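SmhB (Serratia marcescens, PDB 6ZZ5) is one component of the tripartite alpha-pore-forming toxin Smh, which probably perforates target-cell membranes. Local coordinates at residues A284-S287 with L288-E291; Q117-S120 with A121-R125; L292-L295 with N296-R300. All coordinates share one frame; numbering follows the deposited sequence. Where two conformers were deposited one is given.

Interaction 1: residues A284-S287 with L288-E291; sequences AWDS and LTSE. With EDO (1,2-ethanediol), chain J; EDO (1,2-ethanediol), chain I.
W285 lays the benzo end of its indole beside L288, three residues on, where W285 CZ3 lies 3.9 Å from L288 CD2; the two side chains run side by side and point the same way, and the methyl meets the ring at an oblique angle. This is one turn of the long helix 252-300 in the helical bundle of an HBL-family toxin. The indole is buried against N78, I79 and Y82 of helix 44-92, with M8 of helix 4-30 also touching it. Its NE1 is hydrogen-bonded to N75. L288 leans on Y82 as well, so this pair faces the bundle interior.

The two serines turn back on the backbone. S287 OG, set between its own N and carbonyl carbon, donates to A284 O at 2.8 Å, in the carbonyl plane and on a lone pair; L288 N reaches the same oxygen at 3.1 Å. D286 O also has two donors, both from S290: the amide N at 2.9 Å and the hydroxyl OG at 3.0 Å, coming from opposite faces of the carbonyl plane. The polar ends of D286 and T289 look to helix 99-151, where Q117 bonds both.

At the helix surface E291, extended beyond CG, carries its carboxylate out to two ethanediol molecules, probably from the crystallisation liquor. Its OE2 accepts a hydrogen bond from O1 of the chain I molecule at 3.1 Å.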
loop_
_atom_site.group_PDB
_atom_site.type_symbol
_atom_site.label_atom_id
_atom_site.label_comp_id
_atom_site.label_asym_id
_atom_site.label_seq_id
_atom_site.Cartn_x
_atom_site.Cartn_y
_atom_site.Cartn_z
ATOM N N ALA A 284 7.244 -7.649 -14.260
ATOM C CA ALA A 284 8.706 -7.787 -14.050
ATOM C C ALA A 284 9.065 -9.281 -13.988
ATOM O O ALA A 284 10.005 -9.693 -14.705
ATOM C CB ALA A 284 9.138 -6.993 -12.845
ATOM N N TRP A 285 8.298 -10.107 -13.282
ATOM C CA TRP A 285 8.534 -11.568 -13.320
ATOM C C TRP A 285 8.395 -12.072 -14.757
ATOM O O TRP A 285 9.173 -12.931 -15.139
ATOM C CB TRP A 285 7.566 -12.298 -12.395
ATOM C CG TRP A 285 7.899 -12.207 -10.951
ATOM C CD1 TRP A 285 7.197 -11.560 -9.964
ATOM C CD2 TRP A 285 8.969 -12.903 -10.287
ATOM N NE1 TRP A 285 7.779 -11.769 -8.747
ATOM C CE2 TRP A 285 8.867 -12.585 -8.904
ATOM C CE3 TRP A 285 10.024 -13.704 -10.730
ATOM C CZ2 TRP A 285 9.738 -13.093 -7.948
ATOM C CZ3 TRP A 285 10.874 -14.226 -9.779
ATOM C CH2 TRP A 285 10.763 -13.871 -8.420
ATOM N N ASP A 286 7.400 -11.577 -15.518
ATOM C CA ASP A 286 7.202 -12.034 -16.914
ATOM C C ASP A 286 8.487 -11.771 -17.728
ATOM O O ASP A 286 8.866 -12.638 -18.545
ATOM C CB ASP A 286 5.992 -11.375 -17.578
ATOM C CG ASP A 286 5.643 -12.096 -18.867
ATOM O OD1 ASP A 286 5.359 -13.305 -18.794
ATOM O OD2 ASP A 286 5.706 -11.457 -19.921
ATOM N N SER A 287 9.108 -10.609 -17.543
ATOM C CA SER A 287 10.304 -10.229 -18.340
ATOM C C SER A 287 11.447 -11.172 -17.961
ATOM O O SER A 287 12.187 -11.566 -18.854
ATOM C CB SER A 287 10.681 -8.793 -18.221
ATOM O OG SER A 287 11.237 -8.511 -16.943
ATOM N N LEU A 288 11.568 -11.530 -16.685
ATOM C CA LEU A 288 12.618 -12.437 -16.196
ATOM C C LEU A 288 12.357 -13.846 -16.755
ATOM O O LEU A 288 13.288 -14.414 -17.331
ATOM C CB LEU A 288 12.680 -12.421 -14.664
ATOM C CG LEU A 288 13.659 -13.410 -14.044
ATOM C CD1 LEU A 288 15.087 -12.977 -14.445
ATOM C CD2 LEU A 288 13.487 -13.478 -12.540
ATOM N N THR A 289 11.164 -14.410 -16.612
ATOM C CA THR A 289 10.882 -15.791 -17.105
ATOM C C THR A 289 11.063 -15.867 -18.628
ATOM O O THR A 289 11.649 -16.850 -19.113
ATOM C CB THR A 289 9.511 -16.283 -16.651
ATOM O OG1 THR A 289 8.587 -15.329 -17.142
ATOM C CG2 THR A 289 9.400 -16.344 -15.157
ATOM N N SER A 290 10.607 -14.855 -19.344
ATOM C CA SER A 290 10.770 -14.758 -20.816
ATOM C C SER A 290 12.253 -14.798 -21.176
ATOM O O SER A 290 12.621 -15.540 -22.133
ATOM C CB SER A 290 10.143 -13.520 -21.363
ATOM O OG SER A 290 8.748 -13.665 -21.402
ATOM N N GLU A 291 13.070 -14.033 -20.450
ATOM C CA GLU A 291 14.519 -14.049 -20.718
ATOM C C GLU A 291 15.054 -15.472 -20.485
ATOM O O GLU A 291 15.831 -15.989 -21.358
ATOM C CB GLU A 291 15.289 -13.011 -19.914
ATOM C CG GLU A 291 16.746 -12.982 -20.344
ATOM C CD GLU A 291 17.728 -11.992 -19.719
ATOM O OE1 GLU A 291 17.305 -10.920 -19.201
ATOM O OE2 GLU A 291 18.952 -12.290 -19.777
HETATM C C1 EDO J . 20.818 -8.185 -19.330
HETATM O O1 EDO J . 20.619 -7.417 -18.152
HETATM C C2 EDO J . 19.644 -9.030 -19.595
HETATM O O2 EDO J . 19.059 -9.476 -18.381
HETATM C C1 EDO I . 20.239 -13.280 -16.479
HETATM O O1 EDO I . 20.431 -12.025 -17.110
HETATM C C2 EDO I . 18.874 -13.413 -15.932
HETATM O O2 EDO I . 18.611 -12.441 -14.938
#

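Interaction 2: residues Q117-S120 with A121-R125; sequences QEVS and ANTRR. With SO4 (sulfate ion), chain E.
Q117-S120 and A121-R125 are consecutive turns of helix 99-151, joined by regular i to i+4 backbone bonds, such as N122 N to E118 O at 2.9 Å. Two carbonyls on this run take an extra partner. Q117 O, already bonded by A121 N, also takes S120 OG at 2.6 Å, while V119 O accepts from a water that also sits 2.7 Å from T123 OG1.

E118 and R125, seven residues apart, make a salt bridge across nearly two turns: NH1 of R125 lies 3.1 Å from OE2 of E118. A bend at chi2 (53°) turns the E118 carboxylate along the helix. The side chains meet at about a right angle, and the nitrogen approaches from above the carboxylate plane, 38° out of it, although the oxygen lies close to the guanidinium plane. A weak bond from NH1 to N122 OD1 adds a second acceptor.

R125 then turns its other edge to a sulfate, with NE 2.7 Å from O1 and NH2 on O2. R124, bent at chi3, grips the same ion through NH1, 2.7 Å from O4.

Two adjacent arginines thus gather round one anion, probably from the crystallisation liquor. E118 and the sulfate hold R125 at different edges, which should limit rotation of the guanidinium and probably balances its positive charge from two sides.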
loop_
_atom_site.group_PDB
_atom_site.type_symbol
_atom_site.label_atom_id
_atom_site.label_comp_id
_atom_site.label_asym_id
_atom_site.label_seq_id
_atom_site.Cartn_x
_atom_site.Cartn_y
_atom_site.Cartn_z
ATOM N N GLN A 117 6.396 -16.137 -10.638
ATOM C CA GLN A 117 5.546 -15.309 -11.511
ATOM C C GLN A 117 4.076 -15.639 -11.241
ATOM O O GLN A 117 3.292 -14.690 -11.109
ATOM C CB GLN A 117 5.876 -15.532 -12.983
ATOM C CG GLN A 117 5.009 -14.669 -13.873
ATOM C CD GLN A 117 5.407 -14.796 -15.317
ATOM O OE1 GLN A 117 6.507 -15.256 -15.651
ATOM N NE2 GLN A 117 4.518 -14.335 -16.175
ATOM N N GLU A 118 3.730 -16.919 -11.179
ATOM C CA GLU A 118 2.333 -17.365 -10.931
ATOM C C GLU A 118 1.895 -16.900 -9.547
ATOM O O GLU A 118 0.722 -16.532 -9.417
ATOM C CB GLU A 118 2.152 -18.872 -11.098
ATOM C CG GLU A 118 0.694 -19.311 -11.073
ATOM C CD GLU A 118 -0.273 -18.623 -12.037
ATOM O OE1 GLU A 118 0.163 -17.982 -13.040
ATOM O OE2 GLU A 118 -1.466 -18.711 -11.754
ATOM N N VAL A 119 2.777 -16.914 -8.543
ATOM C CA VAL A 119 2.433 -16.337 -7.225
ATOM C C VAL A 119 2.081 -14.837 -7.415
ATOM O O VAL A 119 1.087 -14.391 -6.849
ATOM C CB VAL A 119 3.542 -16.530 -6.183
ATOM C CG1 VAL A 119 3.219 -15.714 -4.947
ATOM C CG2 VAL A 119 3.731 -18.021 -5.896
ATOM N N SER A 120 2.884 -14.092 -8.175
ATOM C CA SER A 120 2.693 -12.642 -8.357
ATOM C C SER A 120 1.348 -12.422 -9.068
ATOM O O SER A 120 0.668 -11.433 -8.789
ATOM C CB SER A 120 3.863 -11.999 -9.040
ATOM O OG SER A 120 3.790 -12.201 -10.462
ATOM N N ALA A 121 1.010 -13.293 -10.000
ATOM C CA ALA A 121 -0.230 -13.250 -10.789
ATOM C C ALA A 121 -1.434 -13.559 -9.878
ATOM O O ALA A 121 -2.455 -12.866 -10.004
ATOM C CB ALA A 121 -0.159 -14.212 -11.936
ATOM N N ASN A 122 -1.342 -14.540 -8.983
ATOM C CA ASN A 122 -2.432 -14.833 -8.001
ATOM C C ASN A 122 -2.622 -13.621 -7.080
ATOM O O ASN A 122 -3.751 -13.239 -6.842
ATOM C CB ASN A 122 -2.222 -16.170 -7.289
ATOM C CG ASN A 122 -2.542 -17.315 -8.232
ATOM O OD1 ASN A 122 -3.298 -17.125 -9.208
ATOM N ND2 ASN A 122 -1.970 -18.490 -7.990
ATOM N N THR A 123 -1.557 -13.000 -6.628
ATOM C CA THR A 123 -1.602 -11.777 -5.800
ATOM C C THR A 123 -2.334 -10.661 -6.553
ATOM O O THR A 123 -3.236 -10.049 -5.962
ATOM C CB THR A 123 -0.198 -11.368 -5.344
ATOM O OG1 THR A 123 0.291 -12.466 -4.569
ATOM C CG2 THR A 123 -0.223 -10.135 -4.474
ATOM N N ARG A 124 -1.940 -10.403 -7.791
ATOM C CA ARG A 124 -2.576 -9.372 -8.646
ATOM C C ARG A 124 -4.077 -9.645 -8.755
ATOM O O ARG A 124 -4.886 -8.675 -8.677
ATOM C CB ARG A 124 -1.947 -9.337 -10.036
ATOM C CG ARG A 124 -2.685 -8.395 -10.982
ATOM C CD ARG A 124 -2.101 -8.301 -12.375
ATOM N NE ARG A 124 -1.835 -9.616 -12.913
ATOM C CZ ARG A 124 -2.743 -10.427 -13.434
ATOM N NH1 ARG A 124 -4.014 -10.066 -13.506
ATOM N NH2 ARG A 124 -2.377 -11.606 -13.900
ATOM N N ARG A 125 -4.465 -10.890 -9.004
ATOM C CA ARG A 125 -5.890 -11.231 -9.175
ATOM C C ARG A 125 -6.627 -11.044 -7.837
ATOM O O ARG A 125 -7.779 -10.573 -7.834
ATOM C CB ARG A 125 -6.091 -12.653 -9.675
ATOM C CG ARG A 125 -5.637 -12.973 -11.092
ATOM C CD ARG A 125 -5.688 -14.514 -11.298
ATOM N NE ARG A 125 -4.926 -14.745 -12.497
ATOM C CZ ARG A 125 -3.822 -15.455 -12.632
ATOM N NH1 ARG A 125 -3.374 -16.244 -11.685
ATOM N NH2 ARG A 125 -3.247 -15.485 -13.818
HETATM S S SO4 E . -5.623 -12.917 -15.654
HETATM O O1 SO4 E . -6.194 -13.796 -14.654
HETATM O O2 SO4 E . -4.330 -13.411 -16.049
HETATM O O3 SO4 E . -6.488 -12.854 -16.807
HETATM O O4 SO4 E . -5.505 -11.604 -15.088
HETATM O O HOH W 1 -0.441 -15.090 -4.412
#

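Interaction 3: residues L292-L295 with N296-R300; sequences LETL and NANLR. With SO4 (sulfate ion), chain C.
L292-L295 and N296-R300 form the last turns of helix 252-300, bound by i to i+4 backbone bonds that include N298 N to T294 O at 2.8 Å and L299 N to L295 O at 2.8 Å. In the helical bundle of this HBL-family toxin, this end of the helix packs against both helix 99-151 and helix 306-319.

T294 and N298 supply the side-chain contact between the two segments. They lie side by side, pointing the same way, and the methyl CG2 of T294 comes 3.4 Å from the amide nitrogen ND2 of N298. With CG anti to its carbonyl carbon (chi1 -82°), N298 holds its amide back over the preceding turn, where CG is 3.3 Å from T294 O. The hydroxyl of T294 faces the other way along the chain and is hydrogen-bonded to S290 O. The backbone of N298 is also paired with I304, which brings the chain beyond the helix back against its end.

The leucines take the inward side. L295 packs on F308 and L312 of helix 306-319, whereas L299 reaches L309 of that helix and also W102 and L103 of helix 99-151; L292 meets A113 there.

R300 is exposed and takes no part in the side-chain packing between the segments. Its chain bends at chi3 and presents one guanidinium edge to a sulfate, probably from the crystallisation liquor, which K301 also binds. The two bonds are side by side: NH1 lies 2.7 Å from O1, and NH2 3.0 Å from O2 with an N-H...O angle of 172°.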
loop_
_atom_site.group_PDB
_atom_site.type_symbol
_atom_site.label_atom_id
_atom_site.label_comp_id
_atom_site.label_asym_id
_atom_site.label_seq_id
_atom_site.Cartn_x
_atom_site.Cartn_y
_atom_site.Cartn_z
ATOM N N LEU A 292 14.750 -16.080 -19.354
ATOM C CA LEU A 292 15.365 -17.381 -19.002
ATOM C C LEU A 292 14.916 -18.438 -20.006
ATOM O O LEU A 292 15.742 -19.320 -20.358
ATOM C CB LEU A 292 14.943 -17.769 -17.582
ATOM C CG LEU A 292 15.536 -16.883 -16.501
ATOM C CD1 LEU A 292 14.858 -17.222 -15.182
ATOM C CD2 LEU A 292 17.043 -17.156 -16.400
ATOM N N GLU A 293 13.639 -18.414 -20.413
ATOM C CA GLU A 293 13.108 -19.355 -21.425
ATOM C C GLU A 293 13.825 -19.130 -22.759
ATOM O O GLU A 293 14.165 -20.118 -23.399
ATOM C CB GLU A 293 11.591 -19.223 -21.594
ATOM C CG GLU A 293 10.843 -19.833 -20.416
ATOM C CD GLU A 293 9.373 -19.462 -20.254
ATOM O OE1 GLU A 293 8.847 -18.799 -21.144
ATOM O OE2 GLU A 293 8.772 -19.831 -19.200
ATOM N N THR A 294 14.056 -17.879 -23.150
ATOM C CA THR A 294 14.772 -17.559 -24.407
ATOM C C THR A 294 16.208 -18.100 -24.370
ATOM O O THR A 294 16.656 -18.688 -25.405
ATOM C CB THR A 294 14.679 -16.071 -24.738
ATOM O OG1 THR A 294 13.282 -15.806 -24.745
ATOM C CG2 THR A 294 15.207 -15.754 -26.120
ATOM N N LEU A 295 16.913 -17.915 -23.269
ATOM C CA LEU A 295 18.280 -18.454 -23.111
ATOM C C LEU A 295 18.257 -19.966 -23.321
ATOM O O LEU A 295 19.139 -20.504 -24.048
ATOM C CB LEU A 295 18.839 -18.075 -21.741
ATOM C CG LEU A 295 19.081 -16.571 -21.527
ATOM C CD1 LEU A 295 19.385 -16.302 -20.071
ATOM C CD2 LEU A 295 20.208 -16.017 -22.396
ATOM N N ASN A 296 17.319 -20.653 -22.669
ATOM C CA ASN A 296 17.178 -22.136 -22.698
ATOM C C ASN A 296 16.966 -22.611 -24.143
ATOM O O ASN A 296 17.699 -23.459 -24.597
ATOM C CB ASN A 296 16.029 -22.586 -21.776
ATOM C CG ASN A 296 16.096 -24.081 -21.528
ATOM O OD1 ASN A 296 17.009 -24.747 -21.988
ATOM N ND2 ASN A 296 15.238 -24.588 -20.680
ATOM N N ALA A 297 16.007 -22.022 -24.859
ATOM C CA ALA A 297 15.708 -22.320 -26.278
ATOM C C ALA A 297 16.934 -22.014 -27.153
ATOM O O ALA A 297 17.314 -22.863 -28.010
ATOM C CB ALA A 297 14.448 -21.553 -26.738
ATOM N N ASN A 298 17.606 -20.903 -26.897
ATOM C CA ASN A 298 18.727 -20.423 -27.739
ATOM C C ASN A 298 19.945 -21.334 -27.557
ATOM O O ASN A 298 20.676 -21.632 -28.522
ATOM C CB ASN A 298 19.001 -18.939 -27.483
ATOM C CG ASN A 298 18.051 -18.056 -28.274
ATOM O OD1 ASN A 298 17.385 -18.538 -29.167
ATOM N ND2 ASN A 298 17.924 -16.794 -27.909
ATOM N N LEU A 299 20.159 -21.821 -26.356
ATOM C CA LEU A 299 21.271 -22.753 -26.117
ATOM C C LEU A 299 20.965 -24.094 -26.797
ATOM O O LEU A 299 21.844 -24.629 -27.505
ATOM C CB LEU A 299 21.473 -22.910 -24.619
ATOM C CG LEU A 299 22.629 -23.836 -24.252
ATOM C CD1 LEU A 299 23.961 -23.326 -24.778
ATOM C CD2 LEU A 299 22.679 -24.008 -22.750
ATOM N N ARG A 300 19.738 -24.580 -26.643
ATOM C CA ARG A 300 19.323 -25.881 -27.207
ATOM C C ARG A 300 19.522 -25.837 -28.728
ATOM O O ARG A 300 19.944 -26.810 -29.305
ATOM C CB ARG A 300 17.860 -26.155 -26.863
ATOM C CG ARG A 300 17.282 -27.315 -27.642
ATOM C CD ARG A 300 15.804 -27.631 -27.489
ATOM N NE ARG A 300 14.873 -26.535 -27.265
ATOM C CZ ARG A 300 14.197 -25.837 -28.183
ATOM N NH1 ARG A 300 14.362 -26.068 -29.472
ATOM N NH2 ARG A 300 13.349 -24.891 -27.778
HETATM S S SO4 C . 11.577 -23.985 -30.971
HETATM O O1 SO4 C . 12.431 -25.133 -31.181
HETATM O O2 SO4 C . 12.062 -23.178 -29.869
HETATM O O3 SO4 C . 10.245 -24.444 -30.654
HETATM O O4 SO4 C . 11.566 -23.179 -32.176
#

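From the N terminus, interaction 2 comes first, on helix 99-151; interactions 1 and 3 follow much later, back to back on helix 252-300. All three are local to a helix: none closes a loop, and none nests in or crosses another. The tie between the helices comes from contacts between interactions 1 and 2, whose centres lie about 13 Å apart: they meet through the side chain of Q117 and the packing of S120 on W285. Interaction 3 continues helix 252-300 to its end without touching interaction 2, and it joins that end to helix 306-319 as well as to the earlier part of helix 99-151.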